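CRISPR-associated protein, Cse1 family (Acidimicrobium ferrooxidans, PDB 4H3T) is probably the large subunit of a type I-E Cascade complex, helping to recognise the invading DNA that its CRISPR RNA targets. Local coordinates at residues V37-I42 / D84-D89; R66-P71 / L216-W221; Q325-L330 / R462-Y467; T407-A412 / E458-L463. The protein carries 1 engineered substitution. One frame throughout, in Å; residues are numbered along the deposited sequence.

Contact 1: residues V37-I42 / D84-D89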
loop_
_atom_site.group_PDB
_atom_site.type_symbol
_atom_site.label_atom_id
_atom_site.label_comp_id
_atom_site.label_asym_id
_atom_site.label_seq_id
_atom_site.Cartn_x
_atom_site.Cartn_y
_atom_site.Cartn_z
ATOM N N VAL A 37 9.868 -2.252 22.989
ATOM C CA VAL A 37 9.873 -3.048 24.237
ATOM C C VAL A 37 8.607 -3.914 24.308
ATOM O O VAL A 37 8.702 -5.082 24.666
ATOM C CB VAL A 37 10.029 -2.135 25.480
ATOM C CG1 VAL A 37 9.887 -2.945 26.795
ATOM C CG2 VAL A 37 11.378 -1.439 25.424
ATOM N N LEU A 38 7.464 -3.371 23.858
ATOM C CA LEU A 38 6.177 -4.077 23.950
ATOM C C LEU A 38 5.693 -4.686 22.629
ATOM O O LEU A 38 4.549 -5.150 22.566
ATOM C CB LEU A 38 5.126 -3.093 24.482
ATOM C CG LEU A 38 5.420 -2.409 25.822
ATOM C CD1 LEU A 38 4.311 -1.455 26.174
ATOM C CD2 LEU A 38 5.593 -3.399 26.921
ATOM N N ALA A 39 6.552 -4.751 21.589
ATOM C CA ALA A 39 6.154 -5.244 20.267
ATOM C C ALA A 39 5.511 -6.644 20.276
ATOM O O ALA A 39 4.564 -6.873 19.543
ATOM C CB ALA A 39 7.351 -5.243 19.335
ATOM N N HIS A 40 5.937 -7.539 21.177
ATOM C CA HIS A 40 5.373 -8.891 21.291
ATOM C C HIS A 40 3.965 -8.908 21.957
ATOM O O HIS A 40 3.321 -9.950 21.973
ATOM C CB HIS A 40 6.332 -9.784 22.073
ATOM C CG HIS A 40 6.581 -9.304 23.469
ATOM N ND1 HIS A 40 7.175 -8.075 23.717
ATOM C CD2 HIS A 40 6.236 -9.870 24.650
ATOM C CE1 HIS A 40 7.211 -7.959 25.042
ATOM N NE2 HIS A 40 6.680 -9.023 25.639
ATOM N N THR A 41 3.518 -7.781 22.538
ATOM C CA THR A 41 2.204 -7.666 23.228
ATOM C C THR A 41 1.211 -6.880 22.350
ATOM O O THR A 41 0.044 -6.722 22.710
ATOM C CB THR A 41 2.353 -6.959 24.608
ATOM O OG1 THR A 41 2.531 -5.552 24.422
ATOM C CG2 THR A 41 3.465 -7.524 25.462
ATOM N N ILE A 42 1.692 -6.356 21.217
ATOM C CA ILE A 42 0.903 -5.519 20.295
ATOM C C ILE A 42 0.492 -6.304 19.104
ATOM O O ILE A 42 1.304 -7.042 18.553
ATOM C CB ILE A 42 1.778 -4.278 19.909
ATOM C CG1 ILE A 42 2.037 -3.413 21.188
ATOM C CG2 ILE A 42 1.173 -3.472 18.795
ATOM C CD1 ILE A 42 3.135 -2.305 21.014
ATOM N N ASP A 84 11.474 -14.265 22.164
ATOM C CA ASP A 84 10.069 -13.867 22.312
ATOM C C ASP A 84 9.847 -12.356 22.441
ATOM O O ASP A 84 8.697 -11.920 22.442
ATOM C CB ASP A 84 9.422 -14.568 23.501
ATOM C CG ASP A 84 9.826 -14.027 24.836
ATOM O OD1 ASP A 84 11.011 -13.651 24.987
ATOM O OD2 ASP A 84 8.955 -13.963 25.735
ATOM N N ARG A 85 10.919 -11.582 22.597
ATOM C CA ARG A 85 10.807 -10.138 22.722
ATOM C C ARG A 85 12.140 -9.498 22.326
ATOM O O ARG A 85 13.179 -10.181 22.229
ATOM C CB ARG A 85 10.389 -9.764 24.160
ATOM C CG ARG A 85 11.428 -10.127 25.193
ATOM C CD ARG A 85 11.097 -9.768 26.649
ATOM N NE ARG A 85 9.793 -10.222 27.137
ATOM C CZ ARG A 85 9.493 -11.460 27.531
ATOM N NH1 ARG A 85 8.272 -11.744 27.972
ATOM N NH2 ARG A 85 10.405 -12.428 27.473
ATOM N N PHE A 86 12.101 -8.204 22.101
ATOM C CA PHE A 86 13.298 -7.431 21.793
ATOM C C PHE A 86 13.985 -7.051 23.110
ATOM O O PHE A 86 13.347 -6.913 24.148
ATOM C CB PHE A 86 12.976 -6.171 20.956
ATOM C CG PHE A 86 12.477 -6.421 19.550
ATOM C CD1 PHE A 86 13.207 -7.198 18.658
ATOM C CD2 PHE A 86 11.291 -5.866 19.113
ATOM C CE1 PHE A 86 12.774 -7.353 17.326
ATOM C CE2 PHE A 86 10.882 -5.990 17.785
ATOM C CZ PHE A 86 11.626 -6.747 16.907
ATOM N N SER A 87 15.296 -6.916 23.049
ATOM C CA SER A 87 16.127 -6.567 24.188
ATOM C C SER A 87 15.902 -5.130 24.626
ATOM O O SER A 87 16.235 -4.201 23.866
ATOM C CB SER A 87 17.596 -6.750 23.814
ATOM O OG SER A 87 18.463 -6.245 24.807
ATOM N N GLU A 88 15.406 -4.934 25.886
ATOM C CA GLU A 88 15.273 -3.593 26.463
ATOM C C GLU A 88 16.601 -2.849 26.528
ATOM O O GLU A 88 16.621 -1.619 26.384
ATOM C CB GLU A 88 14.706 -3.623 27.881
ATOM C CG GLU A 88 13.227 -3.900 27.945
ATOM C CD GLU A 88 12.635 -3.672 29.319
ATOM O OE1 GLU A 88 11.837 -4.525 29.759
ATOM O OE2 GLU A 88 12.931 -2.626 29.937
ATOM N N ASP A 89 17.697 -3.577 26.772
ATOM C CA ASP A 89 19.026 -2.967 26.902
ATOM C C ASP A 89 19.505 -2.429 25.536
ATOM O O ASP A 89 20.044 -1.324 25.472
ATOM C CB ASP A 89 20.049 -3.962 27.479
ATOM C CG ASP A 89 19.878 -4.366 28.948
ATOM O OD1 ASP A 89 19.153 -3.657 29.690
ATOM O OD2 ASP A 89 20.520 -5.361 29.365
HETATM O O HOH W 1 9.483 -7.057 22.014
HETATM O O HOH W 2 11.075 -6.374 25.406
#
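Arg-85 lays its CB over one face of the His-40 ring, a CH-pi contact with CB 3.7 Å from the His-40 centroid. With CG wedged between backbone N and carbonyl carbon (chi1 61°), His-40 folds back on its own chain: Val-37 O lies in plane at the ring edge, and Thr-41 CG2 packs on the opposite face. The Arg-85 guanidinium stands steeply to the imidazole, planes 80° apart, and its NH2 forms a salt bridge to Asp-84 OD2 at 2.7 Å. Among the apolar contacts, the short Ala-39 lets its CB come within 3.9 Å of Phe-86 CE2. Val-37 CG1 rests 3.7 Å from Glu-88 CG, a methylene whose carboxylate pairs with Arg-33. One water donates to Val-37 O and to Phe-86 O; a second accepts from Phe-86 N at 2.9 Å and also bonds His-40 ND1. The loop between helix 32-37 and strand 42-45 is thus joined to the lead-in of helix 88-98, N-capped by Ser-87, through ring-face and apolar packing plus bridging water, without direct hydrogen bonds between the segments.

Contact 2: residues R66-P71 / L216-W221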
loop_
_atom_site.group_PDB
_atom_site.type_symbol
_atom_site.label_atom_id
_atom_site.label_comp_id
_atom_site.label_asym_id
_atom_site.label_seq_id
_atom_site.Cartn_x
_atom_site.Cartn_y
_atom_site.Cartn_z
ATOM N N ARG A 66 18.854 -0.370 13.105
ATOM C CA ARG A 66 19.876 0.359 13.875
ATOM C C ARG A 66 19.942 -0.143 15.298
ATOM O O ARG A 66 21.062 -0.253 15.840
ATOM C CB ARG A 66 19.640 1.884 13.853
ATOM C CG ARG A 66 19.687 2.554 12.466
ATOM C CD ARG A 66 21.028 2.288 11.776
ATOM N NE ARG A 66 22.107 2.974 12.486
ATOM C CZ ARG A 66 23.408 2.722 12.362
ATOM N NH1 ARG A 66 23.834 1.724 11.586
ATOM N NH2 ARG A 66 24.292 3.466 13.002
ATOM N N ILE A 67 18.781 -0.415 15.937
ATOM C CA ILE A 67 18.810 -0.928 17.322
ATOM C C ILE A 67 19.424 -2.335 17.323
ATOM O O ILE A 67 20.216 -2.659 18.185
ATOM C CB ILE A 67 17.387 -0.948 17.947
ATOM C CG1 ILE A 67 16.874 0.468 18.273
ATOM C CG2 ILE A 67 17.362 -1.825 19.195
ATOM C CD1 ILE A 67 15.348 0.563 18.431
ATOM N N LEU A 68 18.984 -3.204 16.412
ATOM C CA LEU A 68 19.460 -4.585 16.414
ATOM C C LEU A 68 20.850 -4.744 15.757
ATOM O O LEU A 68 21.455 -5.828 15.853
ATOM C CB LEU A 68 18.396 -5.427 15.661
ATOM C CG LEU A 68 16.979 -5.398 16.314
ATOM C CD1 LEU A 68 15.957 -6.064 15.402
ATOM C CD2 LEU A 68 16.949 -6.086 17.658
ATOM N N ARG A 69 21.344 -3.705 15.031
ATOM C CA ARG A 69 22.617 -3.760 14.307
ATOM C C ARG A 69 22.553 -4.976 13.404
ATOM O O ARG A 69 23.483 -5.720 13.251
ATOM C CB ARG A 69 23.810 -3.783 15.280
ATOM C CG ARG A 69 23.763 -2.518 16.140
ATOM C CD ARG A 69 24.973 -2.269 17.016
ATOM N NE ARG A 69 26.222 -2.219 16.248
ATOM C CZ ARG A 69 26.644 -1.201 15.488
ATOM N NH1 ARG A 69 27.807 -1.284 14.846
ATOM N NH2 ARG A 69 25.898 -0.102 15.350
ATOM N N GLY A 70 21.446 -5.111 12.731
ATOM C CA GLY A 70 21.214 -6.275 11.908
ATOM C C GLY A 70 19.724 -6.437 11.754
ATOM O O GLY A 70 18.987 -5.492 12.015
ATOM N N PRO A 71 19.260 -7.584 11.235
ATOM C CA PRO A 71 20.025 -8.838 10.985
ATOM C C PRO A 71 20.874 -8.787 9.716
ATOM O O PRO A 71 20.429 -8.365 8.653
ATOM C CB PRO A 71 18.916 -9.886 10.881
ATOM C CG PRO A 71 17.735 -9.127 10.318
ATOM C CD PRO A 71 17.808 -7.792 11.037
ATOM N N LEU A 216 9.124 -10.139 9.819
ATOM C CA LEU A 216 8.770 -10.515 8.425
ATOM C C LEU A 216 9.291 -9.493 7.438
ATOM O O LEU A 216 9.498 -9.852 6.276
ATOM C CB LEU A 216 7.244 -10.656 8.263
ATOM C CG LEU A 216 6.679 -11.856 9.079
ATOM C CD1 LEU A 216 5.139 -11.795 9.200
ATOM C CD2 LEU A 216 7.086 -13.168 8.451
ATOM N N ASN A 217 9.451 -8.209 7.871
ATOM C CA ASN A 217 9.905 -7.113 7.016
ATOM C C ASN A 217 11.402 -6.810 7.138
ATOM O O ASN A 217 11.926 -6.029 6.309
ATOM C CB ASN A 217 9.101 -5.840 7.311
ATOM C CG ASN A 217 7.752 -5.872 6.708
ATOM O OD1 ASN A 217 7.626 -5.544 5.559
ATOM N ND2 ASN A 217 6.743 -6.353 7.423
ATOM N N LEU A 218 12.066 -7.375 8.148
ATOM C CA LEU A 218 13.487 -7.159 8.384
ATOM C C LEU A 218 14.273 -8.156 7.579
ATOM O O LEU A 218 14.945 -9.017 8.093
ATOM C CB LEU A 218 13.842 -7.200 9.857
ATOM C CG LEU A 218 13.381 -5.969 10.650
ATOM C CD1 LEU A 218 13.378 -6.324 12.140
ATOM C CD2 LEU A 218 14.213 -4.764 10.329
ATOM N N VAL A 219 14.285 -7.918 6.274
ATOM C CA VAL A 219 15.025 -8.752 5.368
ATOM C C VAL A 219 16.548 -8.659 5.744
ATOM O O VAL A 219 17.110 -7.526 5.795
ATOM C CB VAL A 219 14.802 -8.333 3.887
ATOM C CG1 VAL A 219 15.549 -9.278 2.949
ATOM C CG2 VAL A 219 13.310 -8.244 3.523
ATOM N N PRO A 220 17.234 -9.791 5.930
ATOM C CA PRO A 220 18.657 -9.705 6.260
ATOM C C PRO A 220 19.479 -9.074 5.126
ATOM O O PRO A 220 19.148 -9.249 3.942
ATOM C CB PRO A 220 19.034 -11.160 6.531
ATOM C CG PRO A 220 17.809 -11.743 7.087
ATOM C CD PRO A 220 16.756 -11.163 6.133
ATOM N N TRP A 221 20.551 -8.325 5.506
ATOM C CA TRP A 221 21.418 -7.611 4.557
ATOM C C TRP A 221 22.069 -8.565 3.529
ATOM O O TRP A 221 22.347 -8.152 2.412
ATOM C CB TRP A 221 22.515 -6.858 5.312
ATOM C CG TRP A 221 22.016 -5.818 6.258
ATOM C CD1 TRP A 221 20.817 -5.162 6.225
ATOM C CD2 TRP A 221 22.687 -5.369 7.434
ATOM N NE1 TRP A 221 20.715 -4.312 7.295
ATOM C CE2 TRP A 221 21.887 -4.356 8.007
ATOM C CE3 TRP A 221 23.944 -5.645 7.999
ATOM C CZ2 TRP A 221 22.258 -3.697 9.167
ATOM C CZ3 TRP A 221 24.312 -4.978 9.153
ATOM C CH2 TRP A 221 23.448 -4.058 9.750
#
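Pro-71 O is gripped from across the contact by the backbone of Pro-220 and Trp-221. Trp-221 N donates to it at 3.1 Å, in the carbonyl plane and fairly straight (158° at the hydrogen), while Pro-220 CA adds a CA-H...O contact, 3.3 Å from Pro-71 O. Because Trp-221 CG lies beside its own N (chi1 -61°), the indole swings back across this oxygen, and Pro-71 O sits over its face. Toward the rim of the same face comes Gly-70 CA, 4.1 Å from the centroid of the six-membered ring of Trp-221. Gly-70 suits its place since its backbone angles would jam a CB against the preceding carbonyl. After the cis peptide, the Pro-71 ring brings CG to 3.6 Å from Leu-218 O and to 4.2 Å from Pro-220 CG. Leu-68 CD1 meets Leu-218 CD1 at 4.2 Å, and Trp-77 of helix 74-82 touches both prolines. Two helix exits meet here: Arg-69 ends helix 52-68 in the left-handed conformation, with positive phi, and helix 210-217 leaves through an inverse gamma turn centred on Leu-218.

Contact 3: residues Q325-L330 / R462-Y467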
loop_
_atom_site.group_PDB
_atom_site.type_symbol
_atom_site.label_atom_id
_atom_site.label_comp_id
_atom_site.label_asym_id
_atom_site.label_seq_id
_atom_site.Cartn_x
_atom_site.Cartn_y
_atom_site.Cartn_z
ATOM N N GLN A 325 -11.369 -4.742 -5.668
ATOM C CA GLN A 325 -10.994 -5.560 -4.476
ATOM C C GLN A 325 -9.563 -6.065 -4.759
ATOM O O GLN A 325 -9.271 -6.399 -5.905
ATOM C CB GLN A 325 -11.947 -6.704 -4.272
ATOM C CG GLN A 325 -13.393 -6.259 -3.944
ATOM C CD GLN A 325 -14.314 -6.023 -5.137
ATOM O OE1 GLN A 325 -13.895 -5.987 -6.299
ATOM N NE2 GLN A 325 -15.537 -5.637 -4.848
ATOM N N VAL A 326 -8.696 -6.108 -3.793
ATOM C CA VAL A 326 -7.276 -6.339 -4.030
ATOM C C VAL A 326 -6.997 -7.702 -4.673
ATOM O O VAL A 326 -6.134 -7.796 -5.529
ATOM C CB VAL A 326 -6.369 -6.140 -2.768
ATOM C CG1 VAL A 326 -6.694 -7.106 -1.676
ATOM C CG2 VAL A 326 -4.897 -6.262 -3.129
ATOM N N TRP A 327 -7.759 -8.735 -4.353
ATOM C CA TRP A 327 -7.526 -10.050 -5.010
ATOM C C TRP A 327 -7.770 -10.067 -6.525
ATOM O O TRP A 327 -7.218 -10.918 -7.228
ATOM C CB TRP A 327 -8.359 -11.146 -4.333
ATOM C CG TRP A 327 -9.828 -10.863 -4.207
ATOM C CD1 TRP A 327 -10.457 -10.222 -3.183
ATOM C CD2 TRP A 327 -10.826 -11.097 -5.211
ATOM N NE1 TRP A 327 -11.790 -10.081 -3.462
ATOM C CE2 TRP A 327 -12.051 -10.614 -4.698
ATOM C CE3 TRP A 327 -10.839 -11.838 -6.414
ATOM C CZ2 TRP A 327 -13.268 -10.756 -5.403
ATOM C CZ3 TRP A 327 -12.037 -11.987 -7.098
ATOM C CH2 TRP A 327 -13.242 -11.503 -6.557
ATOM N N ARG A 328 -8.533 -9.084 -7.068
ATOM C CA ARG A 328 -8.701 -8.992 -8.503
ATOM C C ARG A 328 -7.338 -8.672 -9.195
ATOM O O ARG A 328 -7.184 -8.969 -10.361
ATOM C CB ARG A 328 -9.797 -7.983 -8.856
ATOM C CG ARG A 328 -11.170 -8.512 -8.556
ATOM C CD ARG A 328 -12.224 -7.432 -8.535
ATOM N NE ARG A 328 -12.425 -6.766 -9.805
ATOM C CZ ARG A 328 -13.295 -5.794 -10.009
ATOM N NH1 ARG A 328 -14.017 -5.311 -8.998
ATOM N NH2 ARG A 328 -13.422 -5.259 -11.209
ATOM N N GLY A 329 -6.396 -8.067 -8.479
ATOM C CA GLY A 329 -5.070 -7.768 -8.986
ATOM C C GLY A 329 -4.035 -8.719 -8.378
ATOM O O GLY A 329 -2.882 -8.339 -8.220
ATOM N N LEU A 330 -4.430 -9.964 -7.984
ATOM C CA LEU A 330 -3.468 -10.894 -7.367
ATOM C C LEU A 330 -2.229 -11.145 -8.275
ATOM O O LEU A 330 -1.103 -11.212 -7.792
ATOM C CB LEU A 330 -4.167 -12.227 -7.079
ATOM C CG LEU A 330 -3.274 -13.324 -6.424
ATOM C CD1 LEU A 330 -2.672 -12.861 -5.167
ATOM C CD2 LEU A 330 -4.090 -14.571 -6.165
ATOM N N ARG A 462 -20.113 -9.677 -4.309
ATOM C CA ARG A 462 -20.613 -10.944 -3.765
ATOM C C ARG A 462 -19.530 -12.008 -3.637
ATOM O O ARG A 462 -19.630 -12.850 -2.763
ATOM C CB ARG A 462 -21.734 -11.485 -4.654
ATOM C CG ARG A 462 -23.022 -10.677 -4.483
ATOM C CD ARG A 462 -23.880 -11.215 -3.347
ATOM N NE ARG A 462 -24.548 -12.459 -3.768
ATOM C CZ ARG A 462 -25.636 -12.526 -4.531
ATOM N NH1 ARG A 462 -26.245 -11.417 -4.941
ATOM N NH2 ARG A 462 -26.115 -13.700 -4.905
ATOM N N LEU A 463 -18.490 -11.978 -4.472
ATOM C CA LEU A 463 -17.417 -13.001 -4.424
ATOM C C LEU A 463 -16.278 -12.586 -3.519
ATOM O O LEU A 463 -15.359 -13.389 -3.306
ATOM C CB LEU A 463 -16.892 -13.287 -5.860
ATOM C CG LEU A 463 -17.871 -13.956 -6.795
ATOM C CD1 LEU A 463 -17.251 -14.155 -8.158
ATOM C CD2 LEU A 463 -18.391 -15.316 -6.229
ATOM N N ASP A 464 -16.358 -11.398 -2.899
ATOM C CA ASP A 464 -15.235 -10.931 -2.107
ATOM C C ASP A 464 -14.988 -11.831 -0.874
ATOM O O ASP A 464 -13.885 -12.353 -0.741
ATOM C CB ASP A 464 -15.413 -9.463 -1.703
ATOM C CG ASP A 464 -14.264 -8.876 -0.899
ATOM O OD1 ASP A 464 -13.108 -8.838 -1.415
ATOM O OD2 ASP A 464 -14.476 -8.547 0.232
ATOM N N ALA A 465 -15.966 -12.011 -0.004
ATOM C CA ALA A 465 -15.756 -12.818 1.216
ATOM C C ALA A 465 -15.528 -14.307 0.856
ATOM O O ALA A 465 -14.508 -14.867 1.295
ATOM C CB ALA A 465 -16.928 -12.632 2.191
ATOM N N PRO A 466 -16.246 -14.863 -0.158
ATOM C CA PRO A 466 -15.935 -16.240 -0.601
ATOM C C PRO A 466 -14.536 -16.406 -1.189
ATOM O O PRO A 466 -13.888 -17.397 -0.890
ATOM C CB PRO A 466 -16.998 -16.469 -1.673
ATOM C CG PRO A 466 -18.113 -15.651 -1.278
ATOM C CD PRO A 466 -17.525 -14.415 -0.755
ATOM N N TYR A 467 -14.020 -15.440 -2.008
ATOM C CA TYR A 467 -12.665 -15.570 -2.558
ATOM C C TYR A 467 -11.609 -15.560 -1.427
ATOM O O TYR A 467 -10.683 -16.346 -1.414
ATOM C CB TYR A 467 -12.338 -14.443 -3.567
ATOM C CG TYR A 467 -11.001 -14.703 -4.200
ATOM C CD1 TYR A 467 -10.877 -15.628 -5.242
ATOM C CD2 TYR A 467 -9.823 -14.235 -3.604
ATOM C CE1 TYR A 467 -9.635 -16.002 -5.723
ATOM C CE2 TYR A 467 -8.582 -14.616 -4.075
ATOM C CZ TYR A 467 -8.490 -15.444 -5.177
ATOM O OH TYR A 467 -7.252 -15.865 -5.588
#
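Leu-463 opens the contact by placing CB 4.1 Å from CH2 of Trp-327, crossing the indole at about a right angle. At Asp-464 the contact turns polar: OD1 accepts from Trp-327 NE1 at 2.7 Å (158° at the hydrogen), nearly in the indole plane and on the anti side of the carboxylate. The side-chain CG is swung opposite the backbone N (chi1 -178°), which carries the carboxylate out to the indole edge. Arg-468 NE forms a salt bridge to the same OD1, so an acid suits a place where Trp-327 NE1 and Arg-468 NE converge. Gln-325 CG packs 3.6 Å from Asp-464 OD1. The helix then kinks, as Ala-465 N and Pro-466 N lack bonds to the turn before; proline has no N-H to give, which suits it to the break. Tyr-467 brings its ring under Trp-327 in an offset stack, centroids 4.6 Å apart and planes at 13°, with its CB over the centre of the six-membered ring. Arg-328 CG packs on the indole's opposite face. Leu-330 CD2 touches Tyr-467 OH, a hydroxyl bonded to Ala-402 O. Helix 445-473 thus receives the 3-10 turn 326-328 on one flank, while helices 397-415 and 481-504 pack against Tyr-467 and Leu-463.

Contact 4: residues T407-A412 / E458-L463. Engineered in segment 458-463: Ile-459 (natural residue Leu).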
loop_
_atom_site.group_PDB
_atom_site.type_symbol
_atom_site.label_atom_id
_atom_site.label_comp_id
_atom_site.label_asym_id
_atom_site.label_seq_id
_atom_site.Cartn_x
_atom_site.Cartn_y
_atom_site.Cartn_z
ATOM N N THR A 407 -9.486 -15.557 -12.603
ATOM C CA THR A 407 -9.849 -15.594 -14.041
ATOM C C THR A 407 -11.273 -16.148 -14.250
ATOM O O THR A 407 -12.020 -15.619 -15.076
ATOM C CB THR A 407 -8.868 -16.444 -14.836
ATOM O OG1 THR A 407 -7.555 -15.913 -14.625
ATOM C CG2 THR A 407 -9.205 -16.469 -16.340
ATOM N N PHE A 408 -11.637 -17.198 -13.521
ATOM C CA PHE A 408 -12.972 -17.755 -13.602
ATOM C C PHE A 408 -14.014 -16.740 -13.119
ATOM O O PHE A 408 -15.052 -16.567 -13.775
ATOM C CB PHE A 408 -13.092 -19.094 -12.839
ATOM C CG PHE A 408 -14.434 -19.741 -13.066
ATOM C CD1 PHE A 408 -14.877 -20.015 -14.344
ATOM C CD2 PHE A 408 -15.305 -19.967 -12.013
ATOM C CE1 PHE A 408 -16.154 -20.518 -14.560
ATOM C CE2 PHE A 408 -16.518 -20.611 -12.220
ATOM C CZ PHE A 408 -16.958 -20.833 -13.497
ATOM N N ALA A 409 -13.759 -16.062 -12.009
ATOM C CA ALA A 409 -14.667 -14.999 -11.542
ATOM C C ALA A 409 -14.867 -13.916 -12.655
ATOM O O ALA A 409 -15.979 -13.430 -12.852
ATOM C CB ALA A 409 -14.141 -14.357 -10.276
ATOM N N ALA A 410 -13.767 -13.478 -13.277
ATOM C CA ALA A 410 -13.792 -12.481 -14.357
ATOM C C ALA A 410 -14.609 -13.005 -15.586
ATOM O O ALA A 410 -15.417 -12.254 -16.124
ATOM C CB ALA A 410 -12.385 -12.080 -14.766
ATOM N N HIS A 411 -14.518 -14.288 -15.911
ATOM C CA HIS A 411 -15.299 -14.842 -16.997
ATOM C C HIS A 411 -16.758 -14.927 -16.600
ATOM O O HIS A 411 -17.587 -14.674 -17.445
ATOM C CB HIS A 411 -14.815 -16.243 -17.448
ATOM C CG HIS A 411 -13.515 -16.222 -18.189
ATOM N ND1 HIS A 411 -12.615 -17.242 -18.073
ATOM C CD2 HIS A 411 -13.019 -15.315 -19.048
ATOM C CE1 HIS A 411 -11.576 -16.901 -18.811
ATOM N NE2 HIS A 411 -11.774 -15.758 -19.416
ATOM N N ALA A 412 -17.092 -15.237 -15.341
ATOM C CA ALA A 412 -18.508 -15.240 -14.925
ATOM C C ALA A 412 -19.082 -13.823 -14.987
ATOM O O ALA A 412 -20.256 -13.620 -15.359
ATOM C CB ALA A 412 -18.664 -15.829 -13.523
ATOM N N GLU A 458 -21.215 -5.916 -9.244
ATOM C CA GLU A 458 -22.056 -6.568 -8.237
ATOM C C GLU A 458 -21.587 -8.034 -7.949
ATOM O O GLU A 458 -21.503 -8.423 -6.797
ATOM C CB GLU A 458 -23.535 -6.565 -8.674
ATOM C CG GLU A 458 -24.421 -7.039 -7.540
ATOM C CD GLU A 458 -25.876 -6.634 -7.704
ATOM O OE1 GLU A 458 -26.270 -6.118 -8.784
ATOM O OE2 GLU A 458 -26.645 -6.928 -6.766
ATOM N N ILE A 459 -21.297 -8.844 -8.960
ATOM C CA ILE A 459 -20.802 -10.189 -8.681
ATOM C C ILE A 459 -19.418 -10.131 -7.967
ATOM O O ILE A 459 -19.192 -10.893 -7.050
ATOM C CB ILE A 459 -20.779 -11.117 -9.920
ATOM C CG1 ILE A 459 -20.693 -12.587 -9.429
ATOM C CG2 ILE A 459 -19.670 -10.790 -10.932
ATOM C CD1 ILE A 459 -20.661 -13.659 -10.405
ATOM N N TYR A 460 -18.529 -9.199 -8.315
ATOM C CA TYR A 460 -17.257 -9.115 -7.580
ATOM C C TYR A 460 -17.500 -8.815 -6.088
ATOM O O TYR A 460 -16.828 -9.400 -5.236
ATOM C CB TYR A 460 -16.326 -8.056 -8.216
ATOM C CG TYR A 460 -15.705 -8.556 -9.490
ATOM C CD1 TYR A 460 -14.898 -9.686 -9.490
ATOM C CD2 TYR A 460 -15.803 -7.831 -10.678
ATOM C CE1 TYR A 460 -14.177 -10.064 -10.613
ATOM C CE2 TYR A 460 -15.168 -8.277 -11.849
ATOM C CZ TYR A 460 -14.378 -9.421 -11.801
ATOM O OH TYR A 460 -13.578 -9.888 -12.784
ATOM N N GLY A 461 -18.485 -7.952 -5.777
ATOM C CA GLY A 461 -18.780 -7.621 -4.388
ATOM C C GLY A 461 -19.256 -8.869 -3.650
ATOM O O GLY A 461 -18.833 -9.129 -2.542
ATOM N N ARG A 462 -20.113 -9.677 -4.309
ATOM C CA ARG A 462 -20.613 -10.944 -3.765
ATOM C C ARG A 462 -19.530 -12.008 -3.637
ATOM O O ARG A 462 -19.630 -12.850 -2.763
ATOM C CB ARG A 462 -21.734 -11.485 -4.654
ATOM C CG ARG A 462 -23.022 -10.677 -4.483
ATOM C CD ARG A 462 -23.880 -11.215 -3.347
ATOM N NE ARG A 462 -24.548 -12.459 -3.768
ATOM C CZ ARG A 462 -25.636 -12.526 -4.531
ATOM N NH1 ARG A 462 -26.245 -11.417 -4.941
ATOM N NH2 ARG A 462 -26.115 -13.700 -4.905
ATOM N N LEU A 463 -18.490 -11.978 -4.472
ATOM C CA LEU A 463 -17.417 -13.001 -4.424
ATOM C C LEU A 463 -16.278 -12.586 -3.519
ATOM O O LEU A 463 -15.359 -13.389 -3.306
ATOM C CB LEU A 463 -16.892 -13.287 -5.860
ATOM C CG LEU A 463 -17.871 -13.956 -6.795
ATOM C CD1 LEU A 463 -17.251 -14.155 -8.158
ATOM C CD2 LEU A 463 -18.391 -15.316 -6.229
#
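Ala-409 and Ala-412 point from helix 397-415 toward Ile-459 and Leu-463 of helix 445-473, where two helices of the C-terminal helical bundle pack, running roughly antiparallel at 143°; Ala-410 and Tyr-460 meet at the margin. One surface is flat and made of methyl groups, the other is built of large side chains, and the bulk of the latter holds the short axes 10.2 Å apart at closest approach. Ala-409 is the central small bump: its single methyl fits the hollow between Leu-463 and Tyr-460, with CB 4.3 Å from Tyr-460 CE1. One turn along, Ala-412 CB is met by the end of Ile-459, an engineered residue that is leucine in the natural sequence; its CD1 lies 4.3 Å from Ala-412 CB. Val-491 of helix 481-504 touches Ala-412, and Leu-490 touches Leu-463, so a third helix covers this seam. Tyr-460 leaves its helix with CG beside the backbone N (chi1 -76°) and reaches past Ala-409 along the border of the interface to Ala-410, its ring also receiving Arg-328 in a cation-pi contact. On the other flank of the Ala-409 methyl, Leu-463 supplies the wall of the hollow, its CD1 3.8 Å from Ala-409 CB.

Overall arrangement
From the N terminus, contact 1 opens at 37-42 and contact 2 at 66-71 before contact 1 closes at 84-89; contact 2 closes only at 216-221, so the two loops cross. They touch where Phe-86 meets Leu-68, tying the loop after helix 32-37 and helices 52-68, 88-98 and 210-217 into one N-terminal region. In series after them, contact 3 opens at 325-330; 407-412, where contact 4 opens, lies within the span from there to 462-467, and both contacts end on helix 445-473, sharing Arg-462 and Leu-463. Their centres lie about 8 Å apart. Contact 4 joins two helices of the bundle, and contact 3 fastens the loop before helix 330-334 to it. Contacts 2 and 4 sit on opposite sides of the chain's centre.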